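Local coordinates for membrane-associated lipoprotein (Ureaplasma parvum, PDB 3K63) that is of unknown molecular function but is predicted to be a palmitate-anchored membrane lipoprotein, represented here by its Lipoprotein_17 domain, at residues N54-K59 / L83-K88; T16-L21 / Q48-Q53. All blocks are in the same frame, centred on the assembly; numbering follows the deposited sequence.

Interaction 1. Residues N54-K59 / L83-K88; sequences NELDIK and LMLTDK
Leu83 enters beside Lys59, its CA-H pointing at Lys59 O, while its CD2 touches Ile58 CG2 on the apolar face of two antiparallel strands. Met84, a selenomethionine, forms a hydrogen-bonded pair with Lys59: Met84 N reaches Lys59 O at 2.9 Å, and Lys59 N returns to Met84 O at 3.0 Å. The two side chains run side by side, and the bend at chi3 of Met84 (66°) lays its CE against Lys59 CG at 3.7 Å, so the terminal methyl of this flexible chain rests against the first methylenes of the lysine. Leu85 turns to the other face, where the branch CD2 lies alongside Ile58 CG1 at 3.9 Å and CB meets Leu56 CD1; Phe4 and Ile11 cover these leucines. Thr86 pairs with Asp57 through two backbone bonds, Thr86 N to Asp57 O being 2.9 Å, and its CB abuts Asp57 CB. Asp87, across from Leu56, directs its carboxylate to the backbone N of Lys89, within the turn that follows. Just past the strand end, Lys88 N adds a further backbone bond to Glu55 O at 3.0 Å, and its extended chain passes over the backbone of Asn54 to Leu56. Chemically the ribbon is two-sided. Leu56, Ile58 and Leu85 make one face largely apolar, with Asp87 at its end. On the other, a salt bridge within strand 56-59 sets Lys59 NZ on the syn lone pair of Asp57 OD2 at 2.8 Å, probably favouring the ionised carboxylate, and a water 2.8 Å from Thr86 OG1 joins that hydroxyl and Met84 O to Asp57 OD2 across the strands.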
loop_
_atom_site.group_PDB
_atom_site.type_symbol
_atom_site.label_atom_id
_atom_site.label_comp_id
_atom_site.label_asym_id
_atom_site.label_seq_id
_atom_site.Cartn_x
_atom_site.Cartn_y
_atom_site.Cartn_z
ATOM N N ASN A 54 -7.631 17.911 6.091
ATOM C CA ASN A 54 -8.372 19.115 5.729
ATOM C C ASN A 54 -8.054 19.446 4.265
ATOM O O ASN A 54 -8.936 19.821 3.488
ATOM C CB ASN A 54 -7.968 20.288 6.622
ATOM C CG ASN A 54 -8.859 20.432 7.859
ATOM O OD1 ASN A 54 -8.458 21.036 8.857
ATOM N ND2 ASN A 54 -10.069 19.891 7.793
ATOM N N GLU A 55 -6.789 19.250 3.897
ATOM C CA GLU A 55 -6.304 19.550 2.552
ATOM C C GLU A 55 -6.269 18.422 1.522
ATOM O O GLU A 55 -6.417 18.675 0.331
ATOM C CB GLU A 55 -4.883 20.113 2.622
ATOM C CG GLU A 55 -4.632 21.164 3.682
ATOM C CD GLU A 55 -4.235 20.564 5.026
ATOM O OE1 GLU A 55 -5.029 19.804 5.629
ATOM O OE2 GLU A 55 -3.112 20.859 5.482
ATOM N N LEU A 56 -6.086 17.186 1.980
ATOM C CA LEU A 56 -5.928 16.052 1.075
ATOM C C LEU A 56 -6.748 14.793 1.334
ATOM O O LEU A 56 -7.150 14.515 2.469
ATOM C CB LEU A 56 -4.441 15.695 1.081
ATOM C CG LEU A 56 -3.897 14.329 0.714
ATOM C CD1 LEU A 56 -3.570 14.361 -0.748
ATOM C CD2 LEU A 56 -2.659 14.019 1.538
ATOM N N ASP A 57 -7.028 14.049 0.266
ATOM C CA ASP A 57 -7.715 12.773 0.428
ATOM C C ASP A 57 -6.792 11.739 -0.185
ATOM O O ASP A 57 -6.347 11.884 -1.330
ATOM C CB ASP A 57 -9.048 12.676 -0.288
ATOM C CG ASP A 57 -9.712 11.322 -0.042
ATOM O OD1 ASP A 57 -9.798 10.943 1.149
ATOM O OD2 ASP A 57 -10.138 10.634 -1.006
ATOM N N ILE A 58 -6.503 10.699 0.585
ATOM C CA ILE A 58 -5.622 9.631 0.140
ATOM C C ILE A 58 -6.360 8.312 0.015
ATOM O O ILE A 58 -6.931 7.823 0.992
ATOM C CB ILE A 58 -4.504 9.373 1.137
ATOM C CG1 ILE A 58 -3.601 10.597 1.308
ATOM C CG2 ILE A 58 -3.717 8.169 0.677
ATOM C CD1 ILE A 58 -2.524 10.396 2.400
ATOM N N LYS A 59 -6.317 7.728 -1.179
ATOM C CA LYS A 59 -6.944 6.430 -1.435
ATOM C C LYS A 59 -5.918 5.506 -2.051
ATOM O O LYS A 59 -5.100 5.932 -2.865
ATOM C CB LYS A 59 -8.079 6.548 -2.439
ATOM C CG LYS A 59 -9.390 7.142 -1.925
ATOM C CD LYS A 59 -9.995 6.330 -0.786
ATOM C CE LYS A 59 -11.409 6.826 -0.462
ATOM N NZ LYS A 59 -11.480 8.281 -0.130
ATOM N N LEU A 83 -1.719 5.196 -5.595
ATOM C CA LEU A 83 -2.555 6.145 -4.872
ATOM C C LEU A 83 -3.345 7.136 -5.689
ATOM O O LEU A 83 -2.957 7.511 -6.799
ATOM C CB LEU A 83 -1.693 6.948 -3.917
ATOM C CG LEU A 83 -0.761 6.182 -2.991
ATOM C CD1 LEU A 83 0.261 7.152 -2.396
ATOM C CD2 LEU A 83 -1.583 5.504 -1.911
HETATM N N MSE A 84 -4.472 7.558 -5.130
HETATM C CA MSE A 84 -5.282 8.577 -5.766
HETATM C C MSE A 84 -5.300 9.686 -4.724
HETATM O O MSE A 84 -5.741 9.475 -3.595
HETATM C CB MSE A 84 -6.699 8.094 -6.028
HETATM C CG MSE A 84 -7.545 9.129 -6.714
HETATM SE SE MSE A 84 -9.287 8.518 -7.239
HETATM C CE MSE A 84 -9.980 8.228 -5.448
ATOM N N LEU A 85 -4.790 10.854 -5.089
ATOM C CA LEU A 85 -4.735 11.987 -4.168
ATOM C C LEU A 85 -5.655 13.108 -4.633
ATOM O O LEU A 85 -5.481 13.647 -5.732
ATOM C CB LEU A 85 -3.294 12.499 -4.070
ATOM C CG LEU A 85 -2.239 11.425 -3.780
ATOM C CD1 LEU A 85 -0.846 12.003 -3.912
ATOM C CD2 LEU A 85 -2.456 10.869 -2.392
ATOM N N THR A 86 -6.640 13.452 -3.808
ATOM C CA THR A 86 -7.555 14.528 -4.175
ATOM C C THR A 86 -7.223 15.820 -3.443
ATOM O O THR A 86 -7.101 15.847 -2.220
ATOM C CB THR A 86 -9.006 14.167 -3.875
ATOM O OG1 THR A 86 -9.366 12.978 -4.582
ATOM C CG2 THR A 86 -9.923 15.286 -4.311
ATOM N N ASP A 87 -7.055 16.883 -4.213
ATOM C CA ASP A 87 -6.737 18.194 -3.675
ATOM C C ASP A 87 -8.096 18.749 -3.271
ATOM O O ASP A 87 -8.915 19.088 -4.126
ATOM C CB ASP A 87 -6.122 19.058 -4.781
ATOM C CG ASP A 87 -5.681 20.421 -4.287
ATOM O OD1 ASP A 87 -6.289 20.913 -3.309
ATOM O OD2 ASP A 87 -4.738 21.001 -4.889
ATOM N N LYS A 88 -8.345 18.834 -1.972
ATOM C CA LYS A 88 -9.625 19.314 -1.486
ATOM C C LYS A 88 -9.967 20.776 -1.737
ATOM O O LYS A 88 -11.114 21.176 -1.550
ATOM C CB LYS A 88 -9.759 18.975 0.001
ATOM C CG LYS A 88 -9.967 17.494 0.238
ATOM C CD LYS A 88 -10.206 17.167 1.703
ATOM C CE LYS A 88 -10.629 15.709 1.880
ATOM N NZ LYS A 88 -10.713 15.338 3.324
HETATM O O HOH W 1 -8.468 10.619 -3.420
#

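Interaction 2. Residues T16-L21 / Q48-Q53; sequences TFDFKL and QQHKYQ
Thr16 O is gripped by two successive amides, His50 N at 2.9 Å and Lys51 N at 3.2 Å, the latter in the carbonyl plane on a lone pair. This shared acceptor holds the chain as it leaves strand 45-49. Next along, Asp18 and Gln48 form an antiparallel hydrogen-bonded pair; Gln48 N to Asp18 O is short, 2.7 Å, and nearly straight at 171°. With chi2 at 82°, Gln48 folds its amide back alongside the neighbouring strand, bringing NE2 to 3.7 Å from Lys20 CB. Phe17 CA sits over one face of the His50 imidazole, 4.3 Å from its centroid, in a CH-pi contact. Thr16 contributes its methyl: CG2 meets Tyr52 CD2 at 3.8 Å, the side chains crossing at about a right angle, while OG1 bonds Arg12 N. Asp18 OD1 is taken by the hydroxyl of Tyr29. Large aromatic residues suit the inner face of this two-stranded sheet: Phe17 packs on Ile58 and Ile60, and Phe19 on Ile60 and Phe63, so strand 17-21 lies against strand 56-64 of the neighbouring three-stranded sheet.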
loop_
_atom_site.group_PDB
_atom_site.type_symbol
_atom_site.label_atom_id
_atom_site.label_comp_id
_atom_site.label_asym_id
_atom_site.label_seq_id
_atom_site.Cartn_x
_atom_site.Cartn_y
_atom_site.Cartn_z
ATOM N N THR A 16 1.811 9.861 7.475
ATOM C CA THR A 16 0.622 10.566 7.014
ATOM C C THR A 16 -0.628 9.715 7.131
ATOM O O THR A 16 -1.697 10.223 7.468
ATOM C CB THR A 16 0.747 10.971 5.556
ATOM O OG1 THR A 16 2.046 11.535 5.330
ATOM C CG2 THR A 16 -0.333 11.997 5.208
ATOM N N PHE A 17 -0.506 8.429 6.828
ATOM C CA PHE A 17 -1.652 7.538 6.911
ATOM C C PHE A 17 -1.243 6.086 7.068
ATOM O O PHE A 17 -0.080 5.713 6.911
ATOM C CB PHE A 17 -2.520 7.644 5.653
ATOM C CG PHE A 17 -1.905 6.992 4.434
ATOM C CD1 PHE A 17 -0.762 7.528 3.848
ATOM C CD2 PHE A 17 -2.461 5.835 3.881
ATOM C CE1 PHE A 17 -0.179 6.928 2.732
ATOM C CE2 PHE A 17 -1.883 5.226 2.761
ATOM C CZ PHE A 17 -0.737 5.779 2.186
ATOM N N ASP A 18 -2.237 5.271 7.368
ATOM C CA ASP A 18 -2.059 3.848 7.506
ATOM C C ASP A 18 -3.297 3.248 6.870
ATOM O O ASP A 18 -4.294 3.947 6.647
ATOM C CB ASP A 18 -1.990 3.447 8.974
ATOM C CG ASP A 18 -0.614 3.677 9.580
ATOM O OD1 ASP A 18 0.397 3.298 8.942
ATOM O OD2 ASP A 18 -0.538 4.222 10.708
ATOM N N PHE A 19 -3.233 1.966 6.547
ATOM C CA PHE A 19 -4.382 1.309 5.960
ATOM C C PHE A 19 -4.575 -0.004 6.680
ATOM O O PHE A 19 -3.667 -0.528 7.328
ATOM C CB PHE A 19 -4.188 1.053 4.458
ATOM C CG PHE A 19 -3.079 0.093 4.139
ATOM C CD1 PHE A 19 -1.818 0.560 3.772
ATOM C CD2 PHE A 19 -3.290 -1.281 4.206
ATOM C CE1 PHE A 19 -0.781 -0.323 3.472
ATOM C CE2 PHE A 19 -2.266 -2.182 3.911
ATOM C CZ PHE A 19 -1.004 -1.702 3.542
ATOM N N LYS A 20 -5.780 -0.526 6.576
ATOM C CA LYS A 20 -6.088 -1.782 7.188
ATOM C C LYS A 20 -6.991 -2.412 6.148
ATOM O O LYS A 20 -7.821 -1.734 5.544
ATOM C CB LYS A 20 -6.813 -1.545 8.514
ATOM C CG LYS A 20 -6.467 -2.587 9.572
ATOM C CD LYS A 20 -7.032 -2.288 10.968
ATOM C CE LYS A 20 -8.517 -2.639 11.063
ATOM N NZ LYS A 20 -9.050 -2.330 12.424
ATOM N N LEU A 21 -6.792 -3.701 5.910
ATOM C CA LEU A 21 -7.579 -4.427 4.928
ATOM C C LEU A 21 -8.750 -5.151 5.568
ATOM O O LEU A 21 -8.603 -5.847 6.578
ATOM C CB LEU A 21 -6.706 -5.441 4.195
ATOM C CG LEU A 21 -6.080 -5.043 2.859
ATOM C CD1 LEU A 21 -5.077 -3.928 3.041
ATOM C CD2 LEU A 21 -5.416 -6.289 2.243
ATOM N N GLN A 48 -6.663 5.177 7.269
ATOM C CA GLN A 48 -6.647 5.945 8.504
ATOM C C GLN A 48 -5.759 7.127 8.187
ATOM O O GLN A 48 -4.546 7.095 8.406
ATOM C CB GLN A 48 -6.032 5.163 9.669
ATOM C CG GLN A 48 -6.829 3.949 10.166
ATOM C CD GLN A 48 -6.589 2.701 9.319
ATOM O OE1 GLN A 48 -5.438 2.305 9.081
ATOM N NE2 GLN A 48 -7.676 2.072 8.862
ATOM N N GLN A 49 -6.352 8.169 7.629
ATOM C CA GLN A 49 -5.567 9.342 7.304
ATOM C C GLN A 49 -5.369 10.120 8.596
ATOM O O GLN A 49 -6.320 10.661 9.162
ATOM C CB GLN A 49 -6.276 10.213 6.265
ATOM C CG GLN A 49 -5.366 11.279 5.705
ATOM C CD GLN A 49 -5.979 12.021 4.546
ATOM O OE1 GLN A 49 -6.800 11.464 3.813
ATOM N NE2 GLN A 49 -5.573 13.277 4.355
ATOM N N HIS A 50 -4.125 10.165 9.052
ATOM C CA HIS A 50 -3.773 10.853 10.284
ATOM C C HIS A 50 -3.528 12.338 10.101
ATOM O O HIS A 50 -3.876 13.130 10.967
ATOM C CB HIS A 50 -2.514 10.235 10.875
ATOM C CG HIS A 50 -2.579 8.749 11.002
ATOM N ND1 HIS A 50 -1.487 7.937 10.795
ATOM C CD2 HIS A 50 -3.607 7.928 11.317
ATOM C CE1 HIS A 50 -1.840 6.675 10.974
ATOM N NE2 HIS A 50 -3.121 6.641 11.292
ATOM N N LYS A 51 -2.927 12.718 8.980
ATOM C CA LYS A 51 -2.618 14.122 8.749
ATOM C C LYS A 51 -3.112 14.676 7.411
ATOM O O LYS A 51 -3.418 13.932 6.482
ATOM C CB LYS A 51 -1.107 14.323 8.897
ATOM C CG LYS A 51 -0.551 13.482 10.031
ATOM C CD LYS A 51 0.756 14.003 10.618
ATOM C CE LYS A 51 1.942 13.832 9.680
ATOM N NZ LYS A 51 3.219 14.200 10.364
ATOM N N TYR A 52 -3.200 15.996 7.339
ATOM C CA TYR A 52 -3.657 16.691 6.148
ATOM C C TYR A 52 -5.075 16.316 5.714
ATOM O O TYR A 52 -5.403 16.476 4.535
ATOM C CB TYR A 52 -2.714 16.439 4.962
ATOM C CG TYR A 52 -1.242 16.724 5.205
ATOM C CD1 TYR A 52 -0.806 17.960 5.701
ATOM C CD2 TYR A 52 -0.276 15.749 4.928
ATOM C CE1 TYR A 52 0.559 18.210 5.919
ATOM C CE2 TYR A 52 1.084 15.984 5.141
ATOM C CZ TYR A 52 1.495 17.212 5.638
ATOM O OH TYR A 52 2.837 17.414 5.885
ATOM N N GLN A 53 -5.928 15.833 6.618
ATOM C CA GLN A 53 -7.274 15.498 6.162
ATOM C C GLN A 53 -8.120 16.710 5.791
ATOM O O GLN A 53 -9.207 16.562 5.230
ATOM C CB GLN A 53 -8.048 14.617 7.157
ATOM C CG GLN A 53 -7.564 14.544 8.602
ATOM C CD GLN A 53 -8.299 13.451 9.407
ATOM O OE1 GLN A 53 -9.175 12.758 8.880
ATOM N NE2 GLN A 53 -7.931 13.294 10.680
#

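Along the chain, both segments of interaction 2 come before those of interaction 1, and their centres lie 11 Å apart on the same side of the molecule. Interaction 2 belongs to the two-stranded sheet 17-21/45-49, interaction 1 to the three-stranded antiparallel sheet 56-64/79-87/93-100. The connection from 45-49 to 56-64 carries the chain from one sheet to the other. Gln49 bridges them, its NE2 hydrogen-bonding Leu56 O at 2.8 Å, and Lys88 NZ holds Gln53 O at 2.7 Å; Ile58 CD1 and Phe17 CD1 add apolar packing at 3.7 Å. These polar ties and the shared hydrophobic interior join the two sheets, and all four segments belong to the Lipoprotein_17 region of the protein.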